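DNA polymerase III subunit beta (Pseudomonas aeruginosa, PDB 4TSZ) confers DNA tethering and processivity on DNA polymerases and other proteins as the replicative sliding ring of the bacterium. Local coordinates at residues Lys256-Leu265 with Val308-Leu317; Val329-Arg339 with Val351-Tyr361. One frame throughout, in Å; residues are numbered along the deposited sequence.

Contact 1 of 2, residues Lys256-Leu265 with Val308-Leu317; sequences KLVVGDRQQL and VQVEYNGGNL
Y312 meets the aliphatic chain of K256 obliquely with its ring and phenol oxygen: CE1 approaches K256 CB at 3.7 Å, and the hydroxyl OH lies 3.3 Å from K256 CG. With CG anti to the backbone N (chi1 179°), the ring extends from its own segment over to K256 and V258. L257 O lies at the ring edge, in plane, 3.3 Å from Y312 CD1. The hydroxyl is held by its bond to G315 O at 2.6 Å, on a lone pair in the carbonyl plane, which ties the ring to its own turn. K256 runs on past the phenol, its CD packing against L317 CD2, and carries NZ to a hydrogen bond with S343 O. Next along the strand, V258 splits its two branches: CG2 meets Y312 CD1 obliquely, and CG1 touches V310 CB at 3.8 Å. The V259 and E311 side chains run alongside one another, CB against CB, at the lone antiparallel bridge of the contact. Its two backbone bonds are nearly straight, V259 N to E311 O at 3.0 Å (168°) and E311 N to V259 O at 2.6 Å (169°). Farther on, L265 CD2 reaches V308 CG1 at 3.9 Å from the first turn of helix 262-273, whose N-cap D261 accepts Q264 N at OD2, by the anti lone pair. The pairing thus joins strand 256-261 to segment 308-317. Strand 337-342 flanks 256-261 through further backbone bonds, L287 of strand 282-288 packs on V258, V310 and Y312, and L292 of strand 291-297 touches L265 and V310.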
loop_
_atom_site.group_PDB
_atom_site.type_symbol
_atom_site.label_atom_id
_atom_site.label_comp_id
_atom_site.label_asym_id
_atom_site.label_seq_id
_atom_site.Cartn_x
_atom_site.Cartn_y
_atom_site.Cartn_z
ATOM N N LYS E 256 -13.818 39.844 5.842
ATOM C CA LYS E 256 -14.817 38.937 5.292
ATOM C C LYS E 256 -14.858 37.618 6.064
ATOM O O LYS E 256 -13.963 36.780 5.912
ATOM C CB LYS E 256 -14.578 38.737 3.783
ATOM C CG LYS E 256 -14.647 40.042 2.989
ATOM C CD LYS E 256 -14.288 39.864 1.518
ATOM C CE LYS E 256 -14.488 41.130 0.713
ATOM N NZ LYS E 256 -13.522 42.201 1.087
ATOM N N LEU E 257 -15.871 37.461 6.933
ATOM C CA LEU E 257 -16.034 36.240 7.720
ATOM C C LEU E 257 -17.006 35.279 7.050
ATOM O O LEU E 257 -18.175 35.596 6.836
ATOM C CB LEU E 257 -16.398 36.509 9.200
ATOM C CG LEU E 257 -16.773 35.281 10.089
ATOM C CD1 LEU E 257 -15.623 34.250 10.210
ATOM C CD2 LEU E 257 -17.209 35.725 11.465
ATOM N N VAL E 258 -16.488 34.102 6.704
ATOM C CA VAL E 258 -17.240 33.047 6.041
ATOM C C VAL E 258 -17.323 31.862 6.992
ATOM O O VAL E 258 -16.308 31.424 7.534
ATOM C CB VAL E 258 -16.603 32.658 4.674
ATOM C CG1 VAL E 258 -17.454 31.633 3.925
ATOM C CG2 VAL E 258 -16.375 33.886 3.801
ATOM N N VAL E 259 -18.536 31.377 7.219
ATOM C CA VAL E 259 -18.792 30.188 8.021
ATOM C C VAL E 259 -19.431 29.187 7.060
ATOM O O VAL E 259 -20.472 29.474 6.460
ATOM C CB VAL E 259 -19.646 30.422 9.293
ATOM C CG1 VAL E 259 -19.839 29.115 10.063
ATOM C CG2 VAL E 259 -19.025 31.489 10.196
ATOM N N GLY E 260 -18.762 28.060 6.881
ATOM C CA GLY E 260 -19.233 27.009 5.993
ATOM C C GLY E 260 -19.151 25.644 6.631
ATOM O O GLY E 260 -18.531 25.472 7.687
ATOM N N ASP E 261 -19.800 24.671 5.991
ATOM C CA ASP E 261 -19.781 23.286 6.431
ATOM C C ASP E 261 -18.479 22.673 5.921
ATOM O O ASP E 261 -18.216 22.707 4.714
ATOM C CB ASP E 261 -21.010 22.526 5.887
ATOM C CG ASP E 261 -21.105 21.107 6.416
ATOM O OD1 ASP E 261 -21.638 20.923 7.517
ATOM O OD2 ASP E 261 -20.602 20.189 5.747
ATOM N N ARG E 262 -17.654 22.134 6.841
ATOM C CA ARG E 262 -16.362 21.519 6.517
ATOM C C ARG E 262 -16.500 20.409 5.458
ATOM O O ARG E 262 -15.763 20.425 4.475
ATOM C CB ARG E 262 -15.677 20.984 7.781
ATOM C CG ARG E 262 -14.208 20.621 7.568
ATOM C CD ARG E 262 -13.775 19.481 8.466
ATOM N NE ARG E 262 -14.367 18.197 8.070
ATOM C CZ ARG E 262 -13.836 17.367 7.178
ATOM N NH1 ARG E 262 -12.704 17.679 6.561
ATOM N NH2 ARG E 262 -14.436 16.219 6.891
ATOM N N GLN E 263 -17.456 19.484 5.642
ATOM C CA GLN E 263 -17.707 18.383 4.708
ATOM C C GLN E 263 -18.151 18.852 3.328
ATOM O O GLN E 263 -17.615 18.369 2.338
ATOM C CB GLN E 263 -18.732 17.398 5.269
ATOM C CG GLN E 263 -18.115 16.249 6.053
ATOM C CD GLN E 263 -19.100 15.157 6.377
ATOM O OE1 GLN E 263 -19.147 14.662 7.488
ATOM N NE2 GLN E 263 -19.864 14.701 5.389
ATOM N N GLN E 264 -19.101 19.803 3.263
ATOM C CA GLN E 264 -19.600 20.350 1.997
ATOM C C GLN E 264 -18.473 21.023 1.213
ATOM O O GLN E 264 -18.364 20.813 0.010
ATOM C CB GLN E 264 -20.732 21.355 2.238
ATOM C CG GLN E 264 -22.073 20.729 2.589
ATOM C CD GLN E 264 -23.171 21.755 2.463
ATOM O OE1 GLN E 264 -23.298 22.674 3.274
ATOM N NE2 GLN E 264 -23.958 21.653 1.408
ATOM N N LEU E 265 -17.631 21.815 1.904
ATOM C CA LEU E 265 -16.502 22.498 1.281
ATOM C C LEU E 265 -15.456 21.510 0.812
ATOM O O LEU E 265 -14.977 21.634 -0.309
ATOM C CB LEU E 265 -15.900 23.574 2.203
ATOM C CG LEU E 265 -16.785 24.811 2.447
ATOM C CD1 LEU E 265 -16.295 25.612 3.641
ATOM C CD2 LEU E 265 -16.870 25.700 1.205
ATOM N N VAL E 308 -21.572 26.394 -3.394
ATOM C CA VAL E 308 -21.713 25.967 -2.002
ATOM C C VAL E 308 -22.357 27.089 -1.188
ATOM O O VAL E 308 -21.887 28.232 -1.232
ATOM C CB VAL E 308 -20.367 25.503 -1.374
ATOM C CG1 VAL E 308 -20.566 24.989 0.051
ATOM C CG2 VAL E 308 -19.689 24.442 -2.234
ATOM N N GLN E 309 -23.413 26.754 -0.438
ATOM C CA GLN E 309 -24.077 27.709 0.447
ATOM C C GLN E 309 -23.189 27.916 1.668
ATOM O O GLN E 309 -22.697 26.949 2.246
ATOM C CB GLN E 309 -25.477 27.226 0.853
ATOM C CG GLN E 309 -26.550 27.540 -0.175
ATOM C CD GLN E 309 -27.908 27.123 0.315
ATOM O OE1 GLN E 309 -28.385 26.020 0.032
ATOM N NE2 GLN E 309 -28.559 27.991 1.077
ATOM N N VAL E 310 -22.921 29.179 2.010
ATOM C CA VAL E 310 -22.076 29.554 3.151
ATOM C C VAL E 310 -22.767 30.661 3.961
ATOM O O VAL E 310 -23.651 31.326 3.433
ATOM C CB VAL E 310 -20.641 29.992 2.715
ATOM C CG1 VAL E 310 -19.831 28.825 2.139
ATOM C CG2 VAL E 310 -20.665 31.180 1.748
ATOM N N GLU E 311 -22.354 30.870 5.225
ATOM C CA GLU E 311 -22.858 31.965 6.052
ATOM C C GLU E 311 -21.915 33.123 5.766
ATOM O O GLU E 311 -20.763 33.124 6.230
ATOM C CB GLU E 311 -22.835 31.614 7.550
ATOM C CG GLU E 311 -23.988 30.742 8.022
ATOM C CD GLU E 311 -23.883 30.262 9.460
ATOM O OE1 GLU E 311 -23.388 31.029 10.320
ATOM O OE2 GLU E 311 -24.309 29.116 9.729
ATOM N N TYR E 312 -22.361 34.042 4.893
ATOM C CA TYR E 312 -21.594 35.224 4.501
ATOM C C TYR E 312 -22.492 36.382 4.083
ATOM O O TYR E 312 -23.399 36.212 3.265
ATOM C CB TYR E 312 -20.543 34.919 3.408
ATOM C CG TYR E 312 -19.765 36.149 2.989
ATOM C CD1 TYR E 312 -18.849 36.746 3.853
ATOM C CD2 TYR E 312 -20.008 36.769 1.764
ATOM C CE1 TYR E 312 -18.182 37.918 3.502
ATOM C CE2 TYR E 312 -19.335 37.934 1.396
ATOM C CZ TYR E 312 -18.421 38.503 2.269
ATOM O OH TYR E 312 -17.756 39.650 1.919
ATOM N N ASN E 313 -22.210 37.561 4.647
ATOM C CA ASN E 313 -22.881 38.821 4.350
ATOM C C ASN E 313 -21.782 39.876 4.207
ATOM O O ASN E 313 -21.030 40.131 5.157
ATOM C CB ASN E 313 -23.902 39.195 5.439
ATOM N N GLY E 314 -21.644 40.410 2.998
ATOM C CA GLY E 314 -20.639 41.416 2.686
ATOM C C GLY E 314 -20.407 41.582 1.203
ATOM O O GLY E 314 -21.178 41.071 0.383
ATOM N N GLY E 315 -19.342 42.302 0.870
ATOM C CA GLY E 315 -18.950 42.549 -0.511
ATOM C C GLY E 315 -18.413 41.314 -1.210
ATOM O O GLY E 315 -17.947 40.365 -0.564
ATOM N N ASN E 316 -18.485 41.328 -2.544
ATOM C CA ASN E 316 -18.013 40.235 -3.376
ATOM C C ASN E 316 -16.494 40.101 -3.353
ATOM O O ASN E 316 -15.776 41.076 -3.110
ATOM C CB ASN E 316 -18.523 40.386 -4.810
ATOM C CG ASN E 316 -20.012 40.180 -4.970
ATOM O OD1 ASN E 316 -20.756 39.942 -4.005
ATOM N ND2 ASN E 316 -20.479 40.251 -6.208
ATOM N N LEU E 317 -16.014 38.875 -3.574
ATOM C CA LEU E 317 -14.596 38.567 -3.633
ATOM C C LEU E 317 -14.321 37.448 -4.625
ATOM O O LEU E 317 -14.925 36.377 -4.542
ATOM C CB LEU E 317 -14.022 38.231 -2.239
ATOM C CG LEU E 317 -12.566 37.728 -2.171
ATOM C CD1 LEU E 317 -11.568 38.810 -2.573
ATOM C CD2 LEU E 317 -12.236 37.187 -0.790
HETATM O O HOH W 1 -18.335 39.729 6.636
#

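Contact 2 of 2, residues Val329-Arg339 with Val351-Tyr361; sequences VLGVIGTEQVR and VHEADNDDSAY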
loop_
_atom_site.group_PDB
_atom_site.type_symbol
_atom_site.label_atom_id
_atom_site.label_comp_id
_atom_site.label_asym_id
_atom_site.label_seq_id
_atom_site.Cartn_x
_atom_site.Cartn_y
_atom_site.Cartn_z
ATOM N N VAL E 329 -5.902 21.874 4.802
ATOM C CA VAL E 329 -6.449 22.579 5.956
ATOM C C VAL E 329 -7.742 21.906 6.435
ATOM O O VAL E 329 -7.886 21.630 7.628
ATOM C CB VAL E 329 -6.656 24.094 5.677
ATOM C CG1 VAL E 329 -7.435 24.760 6.816
ATOM C CG2 VAL E 329 -5.324 24.802 5.456
ATOM N N LEU E 330 -8.679 21.650 5.501
ATOM C CA LEU E 330 -9.963 21.041 5.833
ATOM C C LEU E 330 -9.817 19.662 6.472
ATOM O O LEU E 330 -10.590 19.335 7.373
ATOM C CB LEU E 330 -10.918 21.023 4.624
ATOM C CG LEU E 330 -11.390 22.392 4.113
ATOM C CD1 LEU E 330 -12.126 22.249 2.833
ATOM C CD2 LEU E 330 -12.243 23.132 5.149
ATOM N N GLY E 331 -8.780 18.921 6.055
ATOM C CA GLY E 331 -8.446 17.594 6.560
ATOM C C GLY E 331 -8.036 17.560 8.021
ATOM O O GLY E 331 -8.064 16.495 8.632
ATOM N N VAL E 332 -7.648 18.714 8.594
ATOM C CA VAL E 332 -7.255 18.829 10.005
ATOM C C VAL E 332 -8.272 19.590 10.892
ATOM O O VAL E 332 -8.111 19.618 12.110
ATOM C CB VAL E 332 -5.782 19.280 10.222
ATOM C CG1 VAL E 332 -4.798 18.290 9.593
ATOM C CG2 VAL E 332 -5.544 20.698 9.706
ATOM N N ILE E 333 -9.313 20.201 10.292
ATOM C CA ILE E 333 -10.362 20.896 11.049
ATOM C C ILE E 333 -11.256 19.811 11.713
ATOM O O ILE E 333 -11.819 18.970 11.017
ATOM C CB ILE E 333 -11.168 21.880 10.131
ATOM C CG1 ILE E 333 -10.286 23.035 9.554
ATOM C CG2 ILE E 333 -12.491 22.388 10.796
ATOM C CD1 ILE E 333 -9.804 24.158 10.554
ATOM N N GLY E 334 -11.338 19.833 13.042
ATOM C CA GLY E 334 -12.089 18.851 13.825
ATOM C C GLY E 334 -13.551 19.163 14.072
ATOM O O GLY E 334 -14.314 18.281 14.490
ATOM N N THR E 335 -13.955 20.415 13.807
ATOM C CA THR E 335 -15.344 20.848 13.945
ATOM C C THR E 335 -16.101 20.687 12.617
ATOM O O THR E 335 -15.511 20.702 11.525
ATOM C CB THR E 335 -15.435 22.286 14.486
ATOM O OG1 THR E 335 -14.714 23.158 13.617
ATOM C CG2 THR E 335 -14.916 22.411 15.911
ATOM N N GLU E 336 -17.404 20.527 12.737
ATOM C CA GLU E 336 -18.386 20.394 11.659
ATOM C C GLU E 336 -18.403 21.652 10.776
ATOM O O GLU E 336 -18.555 21.553 9.556
ATOM C CB GLU E 336 -19.745 20.221 12.308
ATOM C CG GLU E 336 -20.797 19.652 11.402
ATOM C CD GLU E 336 -21.982 19.259 12.240
ATOM O OE1 GLU E 336 -21.985 18.115 12.744
ATOM O OE2 GLU E 336 -22.880 20.108 12.436
ATOM N N GLN E 337 -18.266 22.828 11.410
ATOM C CA GLN E 337 -18.210 24.111 10.732
ATOM C C GLN E 337 -16.768 24.607 10.697
ATOM O O GLN E 337 -15.944 24.253 11.555
ATOM C CB GLN E 337 -19.129 25.145 11.394
ATOM C CG GLN E 337 -20.608 24.882 11.142
ATOM C CD GLN E 337 -21.465 26.035 11.590
ATOM O OE1 GLN E 337 -21.385 26.497 12.733
ATOM N NE2 GLN E 337 -22.320 26.515 10.703
ATOM N N VAL E 338 -16.471 25.418 9.689
ATOM C CA VAL E 338 -15.152 25.984 9.479
ATOM C C VAL E 338 -15.281 27.483 9.203
ATOM O O VAL E 338 -16.217 27.917 8.514
ATOM C CB VAL E 338 -14.337 25.185 8.414
ATOM C CG1 VAL E 338 -15.027 25.136 7.052
ATOM C CG2 VAL E 338 -12.913 25.700 8.286
ATOM N N ARG E 339 -14.376 28.266 9.795
ATOM C CA ARG E 339 -14.335 29.713 9.614
ATOM C C ARG E 339 -13.203 30.090 8.669
ATOM O O ARG E 339 -12.063 29.670 8.869
ATOM C CB ARG E 339 -14.148 30.439 10.955
ATOM C CG ARG E 339 -15.373 30.470 11.845
ATOM C CD ARG E 339 -15.094 31.278 13.110
ATOM N NE ARG E 339 -14.207 30.573 14.044
ATOM C CZ ARG E 339 -13.264 31.157 14.781
ATOM N NH1 ARG E 339 -13.055 32.467 14.689
ATOM N NH2 ARG E 339 -12.516 30.436 15.607
ATOM N N VAL E 351 -7.825 30.521 8.463
ATOM C CA VAL E 351 -8.779 29.447 8.720
ATOM C C VAL E 351 -8.696 28.974 10.173
ATOM O O VAL E 351 -7.602 28.807 10.715
ATOM C CB VAL E 351 -8.651 28.278 7.695
ATOM C CG1 VAL E 351 -9.846 27.330 7.783
ATOM C CG2 VAL E 351 -8.511 28.799 6.264
ATOM N N HIS E 352 -9.865 28.770 10.794
ATOM C CA HIS E 352 -9.996 28.295 12.164
ATOM C C HIS E 352 -11.105 27.269 12.259
ATOM O O HIS E 352 -11.985 27.218 11.396
ATOM C CB HIS E 352 -10.408 29.453 13.101
ATOM C CG HIS E 352 -9.415 30.551 13.281
ATOM N ND1 HIS E 352 -8.159 30.315 13.811
ATOM C CD2 HIS E 352 -9.569 31.880 13.093
ATOM C CE1 HIS E 352 -7.571 31.498 13.876
ATOM N NE2 HIS E 352 -8.384 32.471 13.460
ATOM N N GLU E 353 -11.128 26.534 13.384
ATOM C CA GLU E 353 -12.232 25.654 13.750
ATOM C C GLU E 353 -13.381 26.596 14.147
ATOM O O GLU E 353 -13.140 27.781 14.401
ATOM C CB GLU E 353 -11.855 24.750 14.930
ATOM C CG GLU E 353 -10.849 23.674 14.571
ATOM C CD GLU E 353 -10.695 22.539 15.567
ATOM O OE1 GLU E 353 -10.798 22.783 16.791
ATOM O OE2 GLU E 353 -10.438 21.400 15.116
ATOM N N ALA E 354 -14.623 26.087 14.173
ATOM C CA ALA E 354 -15.806 26.885 14.475
ATOM C C ALA E 354 -15.836 27.542 15.844
ATOM O O ALA E 354 -16.261 28.696 15.943
ATOM C CB ALA E 354 -17.066 26.050 14.284
ATOM N N ASP E 355 -15.421 26.811 16.898
ATOM C CA ASP E 355 -15.570 27.250 18.293
ATOM C C ASP E 355 -14.331 27.735 19.051
ATOM O O ASP E 355 -14.451 28.076 20.230
ATOM C CB ASP E 355 -16.316 26.162 19.100
ATOM C CG ASP E 355 -15.599 24.813 19.205
ATOM O OD1 ASP E 355 -14.541 24.634 18.536
ATOM O OD2 ASP E 355 -16.098 23.933 19.940
ATOM N N ASN E 356 -13.154 27.756 18.407
ATOM C CA ASN E 356 -11.917 28.182 19.082
ATOM C C ASN E 356 -10.862 28.710 18.099
ATOM O O ASN E 356 -10.932 28.427 16.898
ATOM C CB ASN E 356 -11.342 27.025 19.926
ATOM C CG ASN E 356 -10.760 25.904 19.102
ATOM O OD1 ASN E 356 -9.561 25.874 18.841
ATOM N ND2 ASN E 356 -11.594 24.989 18.626
ATOM N N ASP E 357 -9.878 29.455 18.630
ATOM C CA ASP E 357 -8.762 30.024 17.870
ATOM C C ASP E 357 -7.432 29.286 18.135
ATOM O O ASP E 357 -6.392 29.751 17.660
ATOM C CB ASP E 357 -8.624 31.541 18.162
ATOM C CG ASP E 357 -9.804 32.411 17.743
ATOM O OD1 ASP E 357 -10.610 31.959 16.892
ATOM O OD2 ASP E 357 -9.903 33.558 18.238
ATOM N N ASP E 358 -7.459 28.132 18.866
ATOM C CA ASP E 358 -6.265 27.315 19.204
ATOM C C ASP E 358 -5.473 26.897 17.976
ATOM O O ASP E 358 -4.245 26.917 18.014
ATOM C CB ASP E 358 -6.622 26.075 20.050
ATOM C CG ASP E 358 -7.339 26.352 21.366
ATOM O OD1 ASP E 358 -7.281 27.514 21.855
ATOM O OD2 ASP E 358 -7.938 25.406 21.922
ATOM N N SER E 359 -6.181 26.541 16.887
ATOM C CA SER E 359 -5.581 26.200 15.604
ATOM C C SER E 359 -5.808 27.363 14.645
ATOM O O SER E 359 -6.885 27.953 14.637
ATOM C CB SER E 359 -6.186 24.919 15.035
ATOM O OG SER E 359 -5.858 23.802 15.847
ATOM N N ALA E 360 -4.780 27.710 13.862
ATOM C CA ALA E 360 -4.844 28.777 12.865
ATOM C C ALA E 360 -4.077 28.358 11.609
ATOM O O ALA E 360 -2.974 27.820 11.697
ATOM C CB ALA E 360 -4.300 30.083 13.436
ATOM N N TYR E 361 -4.703 28.553 10.448
ATOM C CA TYR E 361 -4.147 28.157 9.156
ATOM C C TYR E 361 -4.150 29.327 8.215
ATOM O O TYR E 361 -5.159 30.000 8.064
ATOM C CB TYR E 361 -4.914 26.966 8.566
ATOM C CG TYR E 361 -4.977 25.810 9.537
ATOM C CD1 TYR E 361 -3.923 24.906 9.641
ATOM C CD2 TYR E 361 -6.047 25.671 10.420
ATOM C CE1 TYR E 361 -3.936 23.884 10.590
ATOM C CE2 TYR E 361 -6.074 24.648 11.371
ATOM C CZ TYR E 361 -5.014 23.755 11.453
ATOM O OH TYR E 361 -5.040 22.727 12.364
HETATM O O HOH W 2 -7.474 22.057 13.555
#
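R339 bends at chi3 (-73°), after a first torsion that puts CG anti to the carbonyl carbon, and this brings its guanidinium against H352 and the 353-357 turn. H352 CB sits over one guanidinium face near the rim, 3.4 Å from R339 NH2; the imidazole is approached obliquely, its plane 21° from that of the guanidinium. NE and NH2 grip E353 O side-on, each at 3.0 Å, although that oxygen is tilted out of the guanidinium plane. NH2 also makes a nearly straight, in-plane salt bridge to D357 OD1 at 2.8 Å. The H352 ring is held in orientation by ND1 donating to S359 O within the ring plane. On the 333-335 side, E353 OE2 accepts from G334 N at 2.8 Å and makes a salt bridge to R142 NH1, while OE1 accepts from N356 ND2. T335 OG1 receives A354 N at 3.0 Å and donates to Q337 O, connecting the loop to the strand end. On the helix side, I333 and Y361 run antiparallel past one another, CD1 3.8 Å from CE2, and V329 CG1 meets V351 CG1 tip to tip; Y361 OH bonds R142 O. Mutual backbone bonds between R339 and H352 mark a hydrogen-bonded antiparallel pair. The whole is a beta hairpin, strands 337-342 and 349-353, continued through a turn, 354-358, held by R339, into strand 359-363, with helix 323-330 packed on one face, as in the helix-backed sheets of the DNA sliding-ring fold.

From the N terminus, the chain first reaches 256-265; contact 1 then closes a loop of 42 residues, holding the rest of helix 262-273, strands 282-288 and 291-297 and most of 303-309. Contact 2 opens only afterwards and closes a far shorter loop of 11 residues, so the two lie in series, neither nested nor crossed. Their centres are 14 Å apart, and they meet directly: V338 N lies 2.9 Å from G260 O, and R262 NH1 2.8 Å from L330 O, both probable hydrogen bonds. Strands 256-261 and 337-342 are neighbours in one antiparallel sheet, which contact 2 carries on to 349-353 and 359-363, while contact 1 links its strand outermost within this chain to 308-317.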